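Local coordinates for beta-2-microglobulin (Ctenopharyngodon idella, PDB 5H5Z), which forms the light chain of MHC class I complexes, pairing with the heavy chain and probably influencing which peptides are presented, at residues 25-30 with 62-67; 6-11 with 81-86; 19-24 with 70-75; 10-15 with 92-97. The protein carries 1 engineered substitution. One frame throughout, in Å; residues are numbered along the deposited sequence.

Contact 1: 25-30 with 62-67; sequences ICYVSN and QFHLTK
Asn30 and Gln62 meet at the end of this strand pair, where the chain turns a corner at Asn30. The Gln62 amide nitrogen reaches the root of the other side chain, NE2 lying 3.2 Å from Asn30 CB. The two side chains pass at a slant, with their amide planes 49° apart. Gln62 is extended beyond CG, which carries its amide to the Asn30 backbone, and its OE1 makes a weak hydrogen bond to Ser4 OG. Tyr27, with CG anti to the backbone N (chi1 -177°), swings its ring across toward strand 63-67 and presents an edge to it. Thr66 OG1 sits 3.4 Å from Tyr27 CD1 at that edge, and His64 ND1 lies in the plane of the ring, 3.9 Å from Tyr27 CE1. Pro228 of the MHC class I heavy chain packs on Tyr27 and Thr66, so this face of the sheet meets the partner subunit. The pairing is that of strands B and E in an immunoglobulin C1-set domain, antiparallel at 171°. Four nearly straight backbone bonds hold it, among them Cys26 N to Lys67 O at 2.8 Å and Leu65 N to Val28 O at 2.7 Å. Cys26, Val28 and Leu65 turn to the opposite face, where they pack on strand 36-42. Lys67 also starts on that face and sends its NZ to a hydrogen bond with Ile38 O.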
# COMPACT_ATOMS: atom_id res chain seq x y z
N ILE B 25 -1.06 -12.04 -8.45
CA ILE B 25 -1.17 -10.72 -7.84
C ILE B 25 -0.94 -9.63 -8.88
O ILE B 25 0.03 -9.67 -9.65
CB ILE B 25 -0.18 -10.55 -6.67
CG1 ILE B 25 -0.40 -11.63 -5.61
CG2 ILE B 25 -0.27 -9.14 -6.09
CD1 ILE B 25 0.73 -11.78 -4.61
N CYS B 26 -1.84 -8.64 -8.89
CA CYS B 26 -1.64 -7.45 -9.69
C CYS B 26 -1.64 -6.23 -8.78
O CYS B 26 -2.66 -5.88 -8.20
CB CYS B 26 -2.72 -7.36 -10.77
SG CYS B 26 -2.58 -5.95 -11.88
N TYR B 27 -0.47 -5.61 -8.64
CA TYR B 27 -0.29 -4.42 -7.82
C TYR B 27 -0.34 -3.18 -8.70
O TYR B 27 0.50 -3.00 -9.59
CB TYR B 27 1.05 -4.48 -7.08
CG TYR B 27 1.31 -3.33 -6.13
CD1 TYR B 27 0.36 -2.95 -5.17
CD2 TYR B 27 2.52 -2.64 -6.16
CE1 TYR B 27 0.61 -1.90 -4.30
CE2 TYR B 27 2.79 -1.60 -5.29
CZ TYR B 27 1.83 -1.23 -4.37
OH TYR B 27 2.10 -0.19 -3.51
N VAL B 28 -1.35 -2.35 -8.45
CA VAL B 28 -1.61 -1.16 -9.26
C VAL B 28 -1.39 0.06 -8.37
O VAL B 28 -2.09 0.25 -7.38
CB VAL B 28 -3.03 -1.20 -9.85
CG1 VAL B 28 -3.30 0.03 -10.71
CG2 VAL B 28 -3.24 -2.48 -10.66
N SER B 29 -0.39 0.88 -8.71
CA SER B 29 0.05 1.93 -7.79
C SER B 29 0.32 3.25 -8.50
O SER B 29 0.28 3.31 -9.73
CB SER B 29 1.31 1.48 -7.05
OG SER B 29 2.38 1.27 -7.97
N ASN B 30 0.59 4.29 -7.72
CA ASN B 30 1.01 5.59 -8.24
C ASN B 30 -0.02 6.26 -9.16
O ASN B 30 0.35 6.95 -10.11
CB ASN B 30 2.37 5.47 -8.98
CG ASN B 30 3.51 5.07 -8.05
OD1 ASN B 30 3.40 5.16 -6.83
ND2 ASN B 30 4.61 4.63 -8.65
N GLN B 62 -0.83 9.54 -4.06
CA GLN B 62 -1.20 8.63 -5.14
C GLN B 62 -1.76 7.33 -4.59
O GLN B 62 -1.30 6.83 -3.55
CB GLN B 62 -0.01 8.39 -6.08
CG GLN B 62 0.54 9.66 -6.70
CD GLN B 62 1.72 9.43 -7.64
OE1 GLN B 62 1.98 10.24 -8.53
NE2 GLN B 62 2.44 8.33 -7.44
N PHE B 63 -2.76 6.79 -5.28
CA PHE B 63 -3.50 5.62 -4.82
C PHE B 63 -2.83 4.30 -5.20
O PHE B 63 -2.06 4.24 -6.16
CB PHE B 63 -4.92 5.65 -5.41
CG PHE B 63 -5.74 6.82 -4.95
CD1 PHE B 63 -6.40 6.76 -3.73
CD2 PHE B 63 -5.86 7.97 -5.73
CE1 PHE B 63 -7.17 7.84 -3.29
CE2 PHE B 63 -6.62 9.05 -5.30
CZ PHE B 63 -7.28 8.98 -4.08
N HIS B 64 -3.11 3.25 -4.44
CA HIS B 64 -2.64 1.91 -4.77
C HIS B 64 -3.72 0.88 -4.45
O HIS B 64 -4.48 1.05 -3.48
CB HIS B 64 -1.31 1.58 -4.09
CG HIS B 64 -1.38 1.54 -2.59
ND1 HIS B 64 -1.44 0.35 -1.89
CD2 HIS B 64 -1.41 2.53 -1.67
CE1 HIS B 64 -1.49 0.62 -0.59
NE2 HIS B 64 -1.48 1.93 -0.44
N LEU B 65 -3.80 -0.15 -5.28
CA LEU B 65 -4.71 -1.26 -5.06
C LEU B 65 -4.02 -2.57 -5.41
O LEU B 65 -3.14 -2.61 -6.27
CB LEU B 65 -5.96 -1.13 -5.94
CG LEU B 65 -6.94 0.00 -5.65
CD1 LEU B 65 -7.87 0.19 -6.83
CD2 LEU B 65 -7.74 -0.26 -4.37
N THR B 66 -4.43 -3.63 -4.74
CA THR B 66 -3.95 -4.97 -5.06
C THR B 66 -5.13 -5.86 -5.41
O THR B 66 -6.09 -5.97 -4.64
CB THR B 66 -3.14 -5.57 -3.89
OG1 THR B 66 -2.06 -4.69 -3.56
CG2 THR B 66 -2.56 -6.93 -4.27
N LYS B 67 -5.08 -6.48 -6.59
CA LYS B 67 -6.03 -7.52 -6.94
C LYS B 67 -5.30 -8.85 -6.96
O LYS B 67 -4.18 -8.93 -7.46
CB LYS B 67 -6.68 -7.25 -8.29
CG LYS B 67 -7.92 -8.09 -8.52
CD LYS B 67 -9.00 -7.24 -9.16
CE LYS B 67 -10.38 -7.81 -8.95
NZ LYS B 67 -11.40 -6.94 -9.59

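Contact 2: 6-11 with 81-86; sequences PKIQVY and CRVKHM
Strand 7-11, carrying Ile8, runs nearly antiparallel (163°) to strand 81-85, carrying Val83, with 8.7 Å between their axes. That spacing is too wide for backbone hydrogen bonding. The CA atoms draw nearest at Val10 and Cys81, 6.8 Å apart, and Ile8 is matched with Val83. This is face-to-face packing of the two sheets of the immunoglobulin sandwich: strand 7-12 belongs to one and strand 79-85 to the other. Ile8 and Val83 reach toward each other tip to tip, Ile8 CD1 lying 3.7 Å from Val83 CB. The Ile8 CG1 branch is anti to the carbonyl carbon (chi1 -53°) and continues extended, so its end methyl points across the interface. Val10 approaches with one branch, its CG2 resting 3.6 Å from Cys81 CB. Cys81 SG is joined to Cys26 in the other sheet, the disulfide that pins immunoglobulin sandwiches, and Ile8 CG2 lies near that sulfur at 4.4 Å. Beyond Val83, Pro6 slides past its CG1 methyl and puts its ring carbon CD 3.6 Å from His85 ND1. His85 directs its other nitrogen, NE2, to a hydrogen bond with Pro33 O. Between the two segments themselves no polar bond forms. What holds them is van der Waals attraction and the burial of mainly aliphatic side chains, which asks for no precise direction, with the neighbouring disulfide supplying the covalent tie between sheets.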
# COMPACT_ATOMS: atom_id res chain seq x y z
N PRO B 6 -1.42 4.61 -13.80
CA PRO B 6 -0.96 3.58 -12.87
C PRO B 6 0.31 2.85 -13.29
O PRO B 6 0.52 2.57 -14.48
CB PRO B 6 -2.14 2.59 -12.83
CG PRO B 6 -2.87 2.81 -14.10
CD PRO B 6 -2.75 4.29 -14.36
N LYS B 7 1.16 2.56 -12.30
CA LYS B 7 2.18 1.54 -12.44
C LYS B 7 1.46 0.21 -12.21
O LYS B 7 0.65 0.09 -11.29
CB LYS B 7 3.31 1.72 -11.42
CG LYS B 7 4.50 0.80 -11.64
CD LYS B 7 5.40 0.72 -10.42
CE LYS B 7 6.37 1.88 -10.32
NZ LYS B 7 6.96 1.95 -8.95
N ILE B 8 1.74 -0.76 -13.07
CA ILE B 8 1.05 -2.06 -13.04
C ILE B 8 2.08 -3.17 -12.99
O ILE B 8 2.89 -3.33 -13.91
CB ILE B 8 0.16 -2.26 -14.29
CG1 ILE B 8 -0.80 -1.08 -14.46
CG2 ILE B 8 -0.61 -3.58 -14.18
CD1 ILE B 8 -1.45 -1.01 -15.83
N GLN B 9 2.04 -3.95 -11.92
CA GLN B 9 2.99 -5.03 -11.72
C GLN B 9 2.25 -6.32 -11.44
O GLN B 9 1.41 -6.39 -10.53
CB GLN B 9 3.97 -4.68 -10.60
CG GLN B 9 4.87 -3.49 -10.93
CD GLN B 9 5.74 -3.06 -9.77
OE1 GLN B 9 6.93 -3.36 -9.73
NE2 GLN B 9 5.15 -2.35 -8.83
N VAL B 10 2.57 -7.34 -12.24
CA VAL B 10 1.89 -8.63 -12.20
C VAL B 10 2.90 -9.71 -11.85
O VAL B 10 3.93 -9.85 -12.51
CB VAL B 10 1.20 -8.95 -13.55
CG1 VAL B 10 0.28 -10.16 -13.43
CG2 VAL B 10 0.41 -7.75 -14.05
N TYR B 11 2.60 -10.45 -10.79
CA TYR B 11 3.52 -11.44 -10.23
C TYR B 11 2.75 -12.48 -9.43
O TYR B 11 1.56 -12.34 -9.18
CB TYR B 11 4.59 -10.76 -9.36
CG TYR B 11 4.04 -9.81 -8.31
CD1 TYR B 11 3.67 -8.51 -8.64
CD2 TYR B 11 3.91 -10.21 -6.98
CE1 TYR B 11 3.17 -7.64 -7.68
CE2 TYR B 11 3.42 -9.35 -6.01
CZ TYR B 11 3.05 -8.06 -6.37
OH TYR B 11 2.56 -7.19 -5.43
N CYS B 81 -3.27 -9.05 -16.30
CA CYS B 81 -4.03 -8.09 -15.52
C CYS B 81 -4.39 -6.94 -16.45
O CYS B 81 -3.51 -6.33 -17.08
CB CYS B 81 -3.20 -7.60 -14.33
SG CYS B 81 -3.98 -6.33 -13.31
N ARG B 82 -5.69 -6.67 -16.55
CA ARG B 82 -6.20 -5.58 -17.38
C ARG B 82 -6.67 -4.43 -16.51
O ARG B 82 -7.54 -4.59 -15.65
CB ARG B 82 -7.33 -6.05 -18.30
CG ARG B 82 -7.94 -4.94 -19.15
CD ARG B 82 -8.77 -5.50 -20.29
NE ARG B 82 -9.91 -6.28 -19.83
CZ ARG B 82 -10.39 -7.35 -20.45
NH1 ARG B 82 -9.84 -7.79 -21.58
NH2 ARG B 82 -11.44 -8.00 -19.95
N VAL B 83 -6.06 -3.27 -16.73
CA VAL B 83 -6.35 -2.08 -15.94
C VAL B 83 -6.93 -0.97 -16.82
O VAL B 83 -6.37 -0.64 -17.87
CB VAL B 83 -5.08 -1.58 -15.22
CG1 VAL B 83 -5.39 -0.35 -14.37
CG2 VAL B 83 -4.47 -2.68 -14.35
N LYS B 84 -8.06 -0.42 -16.39
CA LYS B 84 -8.72 0.68 -17.09
C LYS B 84 -8.81 1.91 -16.19
O LYS B 84 -9.58 1.94 -15.23
CB LYS B 84 -10.10 0.26 -17.60
CG LYS B 84 -10.05 -0.90 -18.59
CD LYS B 84 -11.44 -1.33 -19.04
CE LYS B 84 -11.34 -2.58 -19.91
NZ LYS B 84 -12.66 -2.94 -20.50
N HIS B 85 -8.01 2.92 -16.52
CA HIS B 85 -7.94 4.17 -15.77
C HIS B 85 -8.21 5.32 -16.72
O HIS B 85 -7.61 5.40 -17.79
CB HIS B 85 -6.56 4.33 -15.12
CG HIS B 85 -6.44 5.50 -14.21
ND1 HIS B 85 -5.53 6.52 -14.41
CD2 HIS B 85 -7.10 5.82 -13.06
CE1 HIS B 85 -5.64 7.41 -13.45
NE2 HIS B 85 -6.58 7.01 -12.61
N MET B 86 -9.12 6.22 -16.33
CA MET B 86 -9.64 7.26 -17.23
C MET B 86 -10.15 6.58 -18.50
O MET B 86 -11.06 5.75 -18.43
CB MET B 86 -8.57 8.32 -17.53
CG MET B 86 -7.94 8.96 -16.31
SD MET B 86 -9.12 9.90 -15.33
CE MET B 86 -9.39 11.34 -16.37

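Contact 3: 19-24 with 70-75; sequences GKENTL and SFKPEK
Asn22 and Phe71 form the hydrogen-bonded pair that joins the two backbones where strand B of the immunoglobulin fold begins and strand E ends. Asn22 N donates to Phe71 O at 2.8 Å, although the angle at the hydrogen is only 132°. The return bond from Phe71 N is straight, yet it meets Asn22 O from above the carbonyl plane, 47° out of it. Farther out, where the strand pairing has ended, Gly19 N reaches Pro73 O at 2.9 Å. Apolar packing centres on the Phe71 ring. Leu24 CB covers one face in a CH-pi contact, 3.7 Å from the ring centroid, while Pro73 CD lies over the opposite face. Phe71 CG stands between the backbone N and carbonyl carbon (chi1 85°), placing the ring alongside the Asn22 side chain. Trp94 and Tyr79 add edge-to-face ring contacts. One water donates to Glu21 OE1 and to Asn22 O, both at 2.8 Å; Ser70 OG would make it a bridge, but that short leg is doubtful. Electrostatics are looser, for Glu21 OE2 and Lys72 NZ stay 4.6 Å apart, beyond a salt bridge. Asn22 OD1 accepts Thr23 N of its own strand at 2.8 Å and also Tyr14 N, from the loop that follows strand 7-12. A ring held on both faces and directional backbone bonds thus carry the contact, whereas the charged side chains probably contribute only weak attraction.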
# COMPACT_ATOMS: atom_id res chain seq x y z
N GLY B 19 1.78 -26.40 -12.19
CA GLY B 19 1.09 -27.44 -11.44
C GLY B 19 1.05 -27.24 -9.94
O GLY B 19 0.62 -28.12 -9.21
N LYS B 20 1.50 -26.07 -9.48
CA LYS B 20 1.54 -25.75 -8.06
C LYS B 20 0.55 -24.65 -7.72
O LYS B 20 0.49 -23.62 -8.39
CB LYS B 20 2.96 -25.32 -7.66
CG LYS B 20 3.18 -25.18 -6.16
CD LYS B 20 4.63 -24.84 -5.85
CE LYS B 20 4.85 -24.77 -4.35
NZ LYS B 20 6.30 -24.77 -4.00
N GLU B 21 -0.24 -24.88 -6.66
CA GLU B 21 -1.17 -23.86 -6.17
C GLU B 21 -0.40 -22.61 -5.77
O GLU B 21 0.63 -22.69 -5.10
CB GLU B 21 -2.00 -24.38 -4.98
CG GLU B 21 -3.01 -25.46 -5.32
CD GLU B 21 -4.21 -24.97 -6.13
OE1 GLU B 21 -4.37 -23.74 -6.32
OE2 GLU B 21 -5.00 -25.83 -6.57
N ASN B 22 -0.91 -21.46 -6.19
CA ASN B 22 -0.20 -20.20 -6.07
C ASN B 22 -1.22 -19.07 -5.98
O ASN B 22 -2.43 -19.32 -5.98
CB ASN B 22 0.71 -20.01 -7.29
CG ASN B 22 1.97 -19.21 -6.99
OD1 ASN B 22 1.98 -18.31 -6.15
ND2 ASN B 22 3.05 -19.53 -7.71
N THR B 23 -0.74 -17.83 -5.91
CA THR B 23 -1.60 -16.66 -5.92
C THR B 23 -1.10 -15.68 -6.98
O THR B 23 0.06 -15.29 -6.97
CB THR B 23 -1.68 -15.99 -4.53
OG1 THR B 23 -2.14 -16.94 -3.56
CG2 THR B 23 -2.65 -14.81 -4.55
N LEU B 24 -2.00 -15.32 -7.89
CA LEU B 24 -1.70 -14.33 -8.91
C LEU B 24 -2.02 -12.95 -8.36
O LEU B 24 -3.13 -12.71 -7.87
CB LEU B 24 -2.53 -14.62 -10.15
CG LEU B 24 -2.39 -13.67 -11.35
CD1 LEU B 24 -1.00 -13.72 -11.97
CD2 LEU B 24 -3.47 -14.00 -12.36
N SER B 70 -6.46 -17.01 -6.32
CA SER B 70 -5.78 -18.31 -6.37
C SER B 70 -5.64 -18.76 -7.82
O SER B 70 -6.56 -18.58 -8.62
CB SER B 70 -6.56 -19.35 -5.57
OG SER B 70 -6.06 -20.66 -5.81
N PHE B 71 -4.49 -19.33 -8.16
CA PHE B 71 -4.29 -19.91 -9.49
C PHE B 71 -3.26 -21.03 -9.47
O PHE B 71 -2.43 -21.10 -8.55
CB PHE B 71 -4.00 -18.83 -10.57
CG PHE B 71 -2.55 -18.42 -10.69
CD1 PHE B 71 -1.77 -18.15 -9.56
CD2 PHE B 71 -1.97 -18.27 -11.94
CE1 PHE B 71 -0.44 -17.76 -9.69
CE2 PHE B 71 -0.64 -17.87 -12.08
CZ PHE B 71 0.13 -17.62 -10.96
N LYS B 72 -3.35 -21.90 -10.46
CA LYS B 72 -2.40 -22.99 -10.62
C LYS B 72 -1.89 -22.92 -12.07
O LYS B 72 -2.52 -23.48 -12.97
CB LYS B 72 -3.07 -24.33 -10.32
CG LYS B 72 -2.11 -25.50 -10.16
CD LYS B 72 -2.75 -26.68 -9.46
CE LYS B 72 -3.55 -27.54 -10.43
NZ LYS B 72 -3.89 -28.87 -9.83
N PRO B 73 -0.77 -22.21 -12.29
CA PRO B 73 -0.29 -22.02 -13.66
C PRO B 73 0.13 -23.32 -14.34
O PRO B 73 0.81 -24.15 -13.74
CB PRO B 73 0.91 -21.08 -13.50
CG PRO B 73 1.36 -21.28 -12.09
CD PRO B 73 0.12 -21.56 -11.30
N GLU B 74 -0.31 -23.50 -15.59
CA GLU B 74 0.08 -24.64 -16.41
C GLU B 74 0.66 -24.13 -17.73
O GLU B 74 0.50 -22.96 -18.07
CB GLU B 74 -1.11 -25.58 -16.66
CG GLU B 74 -1.81 -26.10 -15.40
CD GLU B 74 -1.02 -27.18 -14.65
OE1 GLU B 74 0.08 -27.56 -15.08
OE2 GLU B 74 -1.52 -27.65 -13.60
N LYS B 75 1.32 -25.02 -18.46
CA LYS B 75 2.02 -24.66 -19.71
C LYS B 75 1.18 -23.91 -20.75
O LYS B 75 1.65 -22.94 -21.34
CB LYS B 75 2.67 -25.89 -20.35
CG LYS B 75 4.19 -25.82 -20.40
CD LYS B 75 4.66 -24.81 -21.44
CE LYS B 75 5.95 -24.13 -21.01
NZ LYS B 75 6.68 -23.51 -22.16
O HOH W 1 -3.84 -21.42 -4.83

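Contact 4: 10-15 with 92-97; sequences VYSHYP and IVWESN
Trp94 turns the edge of its indole to segment 10-15, with Val10 O and Tyr11 CA near the ring plane and Trp94 CD1 3.6 Å from Tyr11 CA. With CG anti to the backbone N (chi1 174°), the indole swings along the strand toward Ser12. The six-membered ring comes beside that side chain, Trp94 CZ2 lying 3.6 Å from Ser12 OG. Ser12 OG itself donates to Tyr14 O within its own turn. At the other end the Val10 side chain lies obliquely to both partners, each methyl serving one: CG1 touches Trp94 CB at 3.8 Å, and CG2 touches Ile92 CG2, also at 3.8 Å. Strands A and G of the immunoglobulin sandwich, one from each sheet, come together here along the side of the domain. No direct hydrogen bond joins the two segments, and water fills that role. One molecule accepts from Trp94 NE1 at 2.9 Å and from Ser12 N at 3.0 Å, so the indole N-H is satisfied. Two more donate to Val10 O, the nearer at 2.7 Å. The first of these accepts from Glu95 N and the second donates to Glu95 O. One face of the indole is covered by Ser96 CA, offset toward the rim, and Phe71 meets the indole edge-to-face. Glu95 OE2 receives Asn97 N through its anti lone pair and forms a salt bridge to Lys188 of the MHC class I heavy chain.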
# COMPACT_ATOMS: atom_id res chain seq x y z
N VAL B 10 2.57 -7.34 -12.24
CA VAL B 10 1.89 -8.63 -12.20
C VAL B 10 2.90 -9.71 -11.85
O VAL B 10 3.93 -9.85 -12.51
CB VAL B 10 1.20 -8.95 -13.55
CG1 VAL B 10 0.28 -10.16 -13.43
CG2 VAL B 10 0.41 -7.75 -14.05
N TYR B 11 2.60 -10.45 -10.79
CA TYR B 11 3.52 -11.44 -10.23
C TYR B 11 2.75 -12.48 -9.43
O TYR B 11 1.56 -12.34 -9.18
CB TYR B 11 4.59 -10.76 -9.36
CG TYR B 11 4.04 -9.81 -8.31
CD1 TYR B 11 3.67 -8.51 -8.64
CD2 TYR B 11 3.91 -10.21 -6.98
CE1 TYR B 11 3.17 -7.64 -7.68
CE2 TYR B 11 3.42 -9.35 -6.01
CZ TYR B 11 3.05 -8.06 -6.37
OH TYR B 11 2.56 -7.19 -5.43
N SER B 12 3.45 -13.53 -9.03
CA SER B 12 2.86 -14.56 -8.18
C SER B 12 3.48 -14.52 -6.79
O SER B 12 4.62 -14.08 -6.62
CB SER B 12 3.06 -15.94 -8.82
OG SER B 12 4.40 -16.09 -9.24
N HIS B 13 2.71 -14.95 -5.79
CA HIS B 13 3.19 -15.03 -4.41
C HIS B 13 4.45 -15.88 -4.32
O HIS B 13 5.47 -15.43 -3.79
CB HIS B 13 2.08 -15.58 -3.49
CG HIS B 13 2.44 -15.61 -2.04
ND1 HIS B 13 1.71 -14.95 -1.08
CD2 HIS B 13 3.45 -16.24 -1.38
CE1 HIS B 13 2.25 -15.16 0.11
NE2 HIS B 13 3.31 -15.94 -0.05
N TYR B 14 4.37 -17.11 -4.83
CA TYR B 14 5.51 -18.02 -4.89
C TYR B 14 6.05 -18.06 -6.32
O TYR B 14 5.37 -17.61 -7.24
CB TYR B 14 5.07 -19.43 -4.47
CG TYR B 14 4.51 -19.51 -3.05
CD1 TYR B 14 5.37 -19.50 -1.95
CD2 TYR B 14 3.14 -19.60 -2.82
CE1 TYR B 14 4.87 -19.57 -0.66
CE2 TYR B 14 2.63 -19.67 -1.53
CZ TYR B 14 3.50 -19.66 -0.45
OH TYR B 14 3.01 -19.73 0.83
N PRO B 15 7.28 -18.59 -6.51
CA PRO B 15 7.76 -18.85 -7.86
C PRO B 15 6.69 -19.58 -8.67
O PRO B 15 6.04 -20.51 -8.16
CB PRO B 15 8.97 -19.76 -7.62
CG PRO B 15 9.52 -19.26 -6.33
CD PRO B 15 8.31 -18.92 -5.50
N ILE B 92 -1.31 -6.31 -18.91
CA ILE B 92 0.04 -6.78 -18.63
C ILE B 92 0.01 -8.29 -18.40
O ILE B 92 -0.68 -8.77 -17.51
CB ILE B 92 0.66 -6.04 -17.41
CG1 ILE B 92 0.54 -4.52 -17.57
CG2 ILE B 92 2.10 -6.47 -17.16
CD1 ILE B 92 1.35 -3.93 -18.71
N VAL B 93 0.76 -9.03 -19.22
CA VAL B 93 0.84 -10.48 -19.13
C VAL B 93 1.79 -10.88 -18.00
O VAL B 93 2.88 -10.31 -17.85
CB VAL B 93 1.31 -11.11 -20.47
CG1 VAL B 93 1.58 -12.60 -20.33
CG2 VAL B 93 0.28 -10.85 -21.56
N TRP B 94 1.38 -11.86 -17.20
CA TRP B 94 2.21 -12.40 -16.13
C TRP B 94 3.43 -13.15 -16.66
O TRP B 94 3.29 -14.06 -17.48
CB TRP B 94 1.39 -13.32 -15.24
CG TRP B 94 2.19 -14.03 -14.21
CD1 TRP B 94 2.87 -13.47 -13.17
CD2 TRP B 94 2.41 -15.45 -14.12
NE1 TRP B 94 3.50 -14.45 -12.43
CE2 TRP B 94 3.23 -15.67 -13.00
CE3 TRP B 94 1.99 -16.54 -14.89
CZ2 TRP B 94 3.64 -16.95 -12.61
CZ3 TRP B 94 2.40 -17.82 -14.51
CH2 TRP B 94 3.22 -18.01 -13.38
N GLU B 95 4.61 -12.75 -16.19
CA GLU B 95 5.88 -13.39 -16.52
C GLU B 95 6.31 -14.24 -15.33
O GLU B 95 6.48 -13.71 -14.23
CB GLU B 95 6.93 -12.30 -16.80
CG GLU B 95 8.38 -12.77 -16.76
CD GLU B 95 8.71 -13.72 -17.88
OE1 GLU B 95 8.86 -13.26 -19.03
OE2 GLU B 95 8.82 -14.94 -17.60
N SER B 96 6.49 -15.54 -15.55
CA SER B 96 6.81 -16.47 -14.46
C SER B 96 8.25 -16.39 -13.94
O SER B 96 8.53 -16.84 -12.83
CB SER B 96 6.49 -17.92 -14.87
OG SER B 96 7.40 -18.38 -15.84
N ASN B 97 9.17 -15.83 -14.72
CA ASN B 97 10.59 -15.81 -14.32
C ASN B 97 11.20 -17.22 -14.22
O ASN B 97 12.37 -17.38 -13.89
CB ASN B 97 10.81 -15.07 -12.98
CG ASN B 97 10.39 -13.61 -13.02
OD1 ASN B 97 10.74 -12.88 -13.94
ND2 ASN B 97 9.66 -13.18 -12.00
O HOH W 2 4.97 -10.46 -14.93
O HOH W 3 6.25 -11.69 -12.22
O HOH W 4 5.86 -14.20 -10.72

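Overall arrangement
From the N terminus, strand 7-12 opens the two longest loops. Contact 2 closes one at 81-86 and contact 4 the other at 92-97; they share Val10 and Tyr11, so contact 4 begins where contact 2 does and ends farther along the chain. Contact 3 (19-24 with 70-75) nests inside both, and contact 1 (25-30 with 62-67) nests inside contact 3. Contacts 1 and 3 use the same two neighbouring strands, 22-31 and 63-71, on opposite sides of the chain's centre, and so zip up one sheet. Contacts 2 and 4 tie that sheet to the other. The Cys26-Cys81 disulfide bonds contact 1 to contact 2, while probable hydrogen bonds between Thr23 and His13 and between Asn22 and Tyr14 connect contacts 3 and 4.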